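Local coordinates for protein 4-hydroxy-3-methylbut-2-enyl diphosphate reductase (Aquifex aeolicus, PDB 3DNF) that reduces 4-hydroxy-3-methylbut-2-enyl diphosphate to isopentenyl and dimethylallyl diphosphate at an iron-sulfur cluster, the last step of the non-mevalonate isoprenoid pathway, at residues Y114-K122 with K140-D149. Residues are numbered along the deposited sequence; the frame is centred on the assembly and turned at random. Where two conformers were deposited one is given.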
loop_
_atom_site.group_PDB
_atom_site.type_symbol
_atom_site.label_atom_id
_atom_site.label_comp_id
_atom_site.label_asym_id
_atom_site.label_seq_id
_atom_site.Cartn_x
_atom_site.Cartn_y
_atom_site.Cartn_z
ATOM N N TYR B 114 -11.842 -5.528 10.526
ATOM C CA TYR B 114 -11.120 -5.814 9.267
ATOM C C TYR B 114 -10.995 -7.298 8.934
ATOM O O TYR B 114 -10.916 -8.138 9.843
ATOM C CB TYR B 114 -9.673 -5.262 9.292
ATOM C CG TYR B 114 -9.604 -3.764 9.310
ATOM C CD1 TYR B 114 -9.648 -3.041 8.131
ATOM C CD2 TYR B 114 -9.563 -3.052 10.534
ATOM C CE1 TYR B 114 -9.613 -1.647 8.149
ATOM C CE2 TYR B 114 -9.520 -1.671 10.562
ATOM C CZ TYR B 114 -9.549 -0.968 9.358
ATOM O OH TYR B 114 -9.523 0.391 9.375
ATOM N N PHE B 115 -10.970 -7.608 7.633
ATOM C CA PHE B 115 -10.537 -8.926 7.141
ATOM C C PHE B 115 -8.995 -8.857 7.087
ATOM O O PHE B 115 -8.463 -7.928 6.536
ATOM C CB PHE B 115 -11.074 -9.142 5.730
ATOM C CG PHE B 115 -10.640 -10.439 5.101
ATOM C CD1 PHE B 115 -11.355 -11.612 5.336
ATOM C CD2 PHE B 115 -9.516 -10.485 4.264
ATOM C CE1 PHE B 115 -10.958 -12.829 4.740
ATOM C CE2 PHE B 115 -9.108 -11.699 3.661
ATOM C CZ PHE B 115 -9.841 -12.863 3.885
ATOM N N VAL B 116 -8.314 -9.824 7.675
ATOM C CA VAL B 116 -6.851 -9.691 7.871
ATOM C C VAL B 116 -6.076 -10.377 6.731
ATOM O O VAL B 116 -6.286 -11.542 6.400
ATOM C CB VAL B 116 -6.428 -10.226 9.258
ATOM C CG1 VAL B 116 -4.886 -10.259 9.416
ATOM C CG2 VAL B 116 -7.019 -9.314 10.346
ATOM N N VAL B 117 -5.093 -9.649 6.207
ATOM C CA VAL B 117 -4.088 -10.222 5.354
ATOM C C VAL B 117 -2.730 -10.266 6.074
ATOM O O VAL B 117 -2.266 -9.256 6.580
ATOM C CB VAL B 117 -3.998 -9.393 4.073
ATOM C CG1 VAL B 117 -2.681 -9.670 3.337
ATOM C CG2 VAL B 117 -5.225 -9.651 3.164
ATOM N N LEU B 118 -2.185 -11.459 6.207
ATOM C CA LEU B 118 -0.851 -11.647 6.806
ATOM C C LEU B 118 0.102 -11.880 5.644
ATOM O O LEU B 118 0.024 -12.913 4.998
ATOM C CB LEU B 118 -0.868 -12.853 7.756
ATOM C CG LEU B 118 0.419 -13.368 8.396
ATOM C CD1 LEU B 118 1.114 -12.228 9.120
ATOM C CD2 LEU B 118 0.045 -14.530 9.362
ATOM N N VAL B 119 1.020 -10.929 5.397
ATOM C CA VAL B 119 2.003 -11.093 4.325
ATOM C C VAL B 119 3.191 -11.915 4.865
ATOM O O VAL B 119 3.886 -11.518 5.810
ATOM C CB VAL B 119 2.489 -9.713 3.716
ATOM C CG1 VAL B 119 3.446 -9.972 2.535
ATOM C CG2 VAL B 119 1.286 -8.835 3.275
ATOM N N GLY B 120 3.348 -13.115 4.335
ATOM C CA GLY B 120 4.380 -14.017 4.854
ATOM C C GLY B 120 4.369 -15.371 4.184
ATOM O O GLY B 120 3.601 -15.603 3.251
ATOM N N GLU B 121 5.198 -16.264 4.707
ATOM C CA GLU B 121 5.337 -17.636 4.220
ATOM C C GLU B 121 4.316 -18.576 4.888
ATOM O O GLU B 121 4.366 -18.782 6.115
ATOM C CB GLU B 121 6.772 -18.112 4.461
ATOM C CG GLU B 121 7.027 -19.524 3.931
ATOM C CD GLU B 121 8.425 -20.076 4.233
ATOM O OE1 GLU B 121 9.207 -19.462 5.006
ATOM O OE2 GLU B 121 8.725 -21.176 3.703
ATOM N N LYS B 122 3.387 -19.118 4.094
ATOM C CA LYS B 122 2.275 -19.946 4.625
ATOM C C LYS B 122 2.678 -21.019 5.646
ATOM O O LYS B 122 2.107 -21.101 6.743
ATOM C CB LYS B 122 1.469 -20.591 3.500
ATOM C CG LYS B 122 0.709 -19.579 2.648
ATOM C CD LYS B 122 -0.081 -20.229 1.552
ATOM C CE LYS B 122 -0.784 -19.153 0.752
ATOM N NZ LYS B 122 -1.586 -19.710 -0.350
ATOM N N LYS B 140 -10.984 -13.295 10.839
ATOM C CA LYS B 140 -10.917 -14.005 9.581
ATOM C C LYS B 140 -9.862 -13.375 8.692
ATOM O O LYS B 140 -9.620 -12.156 8.717
ATOM C CB LYS B 140 -12.298 -14.054 8.902
ATOM C CG LYS B 140 -12.867 -12.712 8.559
ATOM C CD LYS B 140 -14.337 -12.836 8.097
ATOM C CE LYS B 140 -14.810 -11.465 7.621
ATOM N NZ LYS B 140 -16.288 -11.368 7.393
ATOM N N GLY B 141 -9.203 -14.218 7.916
ATOM C CA GLY B 141 -8.094 -13.705 7.100
ATOM C C GLY B 141 -7.354 -14.770 6.316
ATOM O O GLY B 141 -7.645 -15.980 6.413
ATOM N N ILE B 142 -6.370 -14.315 5.545
ATOM C CA ILE B 142 -5.540 -15.212 4.773
ATOM C C ILE B 142 -4.053 -14.817 4.902
ATOM O O ILE B 142 -3.747 -13.693 5.338
ATOM C CB ILE B 142 -5.918 -15.200 3.284
ATOM C CG1 ILE B 142 -5.862 -13.761 2.726
ATOM C CG2 ILE B 142 -7.324 -15.825 3.056
ATOM C CD1 ILE B 142 -6.026 -13.635 1.210
ATOM N N VAL B 143 -3.201 -15.746 4.462
ATOM C CA VAL B 143 -1.762 -15.477 4.225
ATOM C C VAL B 143 -1.552 -15.141 2.761
ATOM O O VAL B 143 -2.078 -15.825 1.875
ATOM C CB VAL B 143 -0.875 -16.695 4.593
ATOM C CG1 VAL B 143 0.637 -16.332 4.373
ATOM C CG2 VAL B 143 -1.128 -17.098 6.030
ATOM N N VAL B 144 -0.815 -14.060 2.508
ATOM C CA VAL B 144 -0.448 -13.685 1.164
ATOM C C VAL B 144 1.049 -13.927 0.996
ATOM O O VAL B 144 1.875 -13.212 1.574
ATOM C CB VAL B 144 -0.864 -12.191 0.878
ATOM C CG1 VAL B 144 -0.166 -11.681 -0.436
ATOM C CG2 VAL B 144 -2.390 -12.103 0.693
ATOM N N GLU B 145 1.392 -14.938 0.187
ATOM C CA GLU B 145 2.792 -15.292 -0.016
ATOM C C GLU B 145 3.258 -14.845 -1.389
ATOM O O GLU B 145 4.435 -14.508 -1.586
ATOM C CB GLU B 145 3.024 -16.793 0.191
ATOM C CG GLU B 145 4.495 -17.142 0.082
ATOM C CD GLU B 145 4.825 -18.546 0.519
ATOM O OE1 GLU B 145 3.981 -19.211 1.176
ATOM O OE2 GLU B 145 5.972 -18.964 0.225
ATOM N N THR B 146 2.327 -14.846 -2.328
ATOM C CA THR B 146 2.573 -14.288 -3.647
ATOM C C THR B 146 1.388 -13.408 -4.028
ATOM O O THR B 146 0.326 -13.482 -3.414
ATOM C CB THR B 146 2.817 -15.379 -4.731
ATOM O OG1 THR B 146 1.593 -16.074 -5.002
ATOM C CG2 THR B 146 3.876 -16.353 -4.282
ATOM N N LEU B 147 1.553 -12.584 -5.057
ATOM C CA LEU B 147 0.546 -11.592 -5.376
ATOM C C LEU B 147 -0.802 -12.230 -5.753
ATOM O O LEU B 147 -1.853 -11.651 -5.491
ATOM C CB LEU B 147 1.066 -10.624 -6.442
ATOM C CG LEU B 147 0.568 -9.175 -6.472
ATOM C CD1 LEU B 147 0.592 -8.462 -5.116
ATOM C CD2 LEU B 147 1.410 -8.408 -7.488
ATOM N N GLU B 148 -0.763 -13.446 -6.296
ATOM C CA GLU B 148 -1.981 -14.168 -6.682
ATOM C C GLU B 148 -2.853 -14.524 -5.472
ATOM O O GLU B 148 -4.067 -14.725 -5.624
ATOM C CB GLU B 148 -1.647 -15.433 -7.486
ATOM C CG GLU B 148 -1.690 -15.236 -8.991
ATOM C CD GLU B 148 -2.260 -16.455 -9.727
ATOM O OE1 GLU B 148 -1.925 -17.604 -9.347
ATOM O OE2 GLU B 148 -3.040 -16.263 -10.695
ATOM N N ASP B 149 -2.242 -14.555 -4.284
ATOM C CA ASP B 149 -2.963 -14.834 -3.029
ATOM C C ASP B 149 -3.967 -13.744 -2.605
ATOM O O ASP B 149 -4.851 -14.005 -1.794
ATOM C CB ASP B 149 -1.987 -15.076 -1.878
ATOM C CG ASP B 149 -1.214 -16.383 -2.001
ATOM O OD1 ASP B 149 -1.731 -17.347 -2.584
ATOM O OD2 ASP B 149 -0.090 -16.473 -1.452
HETATM O O HOH W 1 -10.692 -10.468 11.313
#
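K122, in the loop after strand 115-119, reaches across V143 to D149 beyond the other strand. CB lies 3.7 Å from E145 OE1; CG rests on the same oxygen and on V143 CG1, the latter also at 3.7 Å. With every torsion beyond CG extended, the chain runs straight on until CE comes 3.5 Å from D149 OD2 and close to V143 O. NZ ends 3.3 Å from D149 OD1 in a salt bridge, the nitrogen standing above the carboxylate plane.

The other aspartate oxygen, D149 OD2, is gripped by two backbone amides, E145 N, 2.7 Å away on the anti lone pair of OD2, and T146 N, which fix the carboxylate that K122 meets. E145 in turn holds the backbone of K122: its CG, anti to its own N (chi1 -176°), extends past G120 O, and OE1 accepts the K122 amide from above the carboxylate plane.

Behind this polar end, strands 115-119 and 141-144 pair in parallel; hydrogen bonds run from V116 N to K140 O, I142 N to V116 O, L118 N to I142 O, V144 N to L118 O and, just beyond, G120 N to V144 O. At the start of the pair the F115 ring lies beneath G141, whose CA sits over one face, 4.0 Å from the centroid, in a CH-pi contact. V117 CG1 touches V144 CG2 at 3.6 Å; on the reverse of the sheet, L118 and V143 pack against helix 125-136, the crossover of this beta-alpha-beta unit. Strand 141-144 is an edge strand of the four-stranded parallel sheet within this chain. The E121 side chain lies close to H124, a predicted substrate-binding residue. At the charged clasp, the K122 ammonium and the two amides on OD2 would probably favour ionised D149.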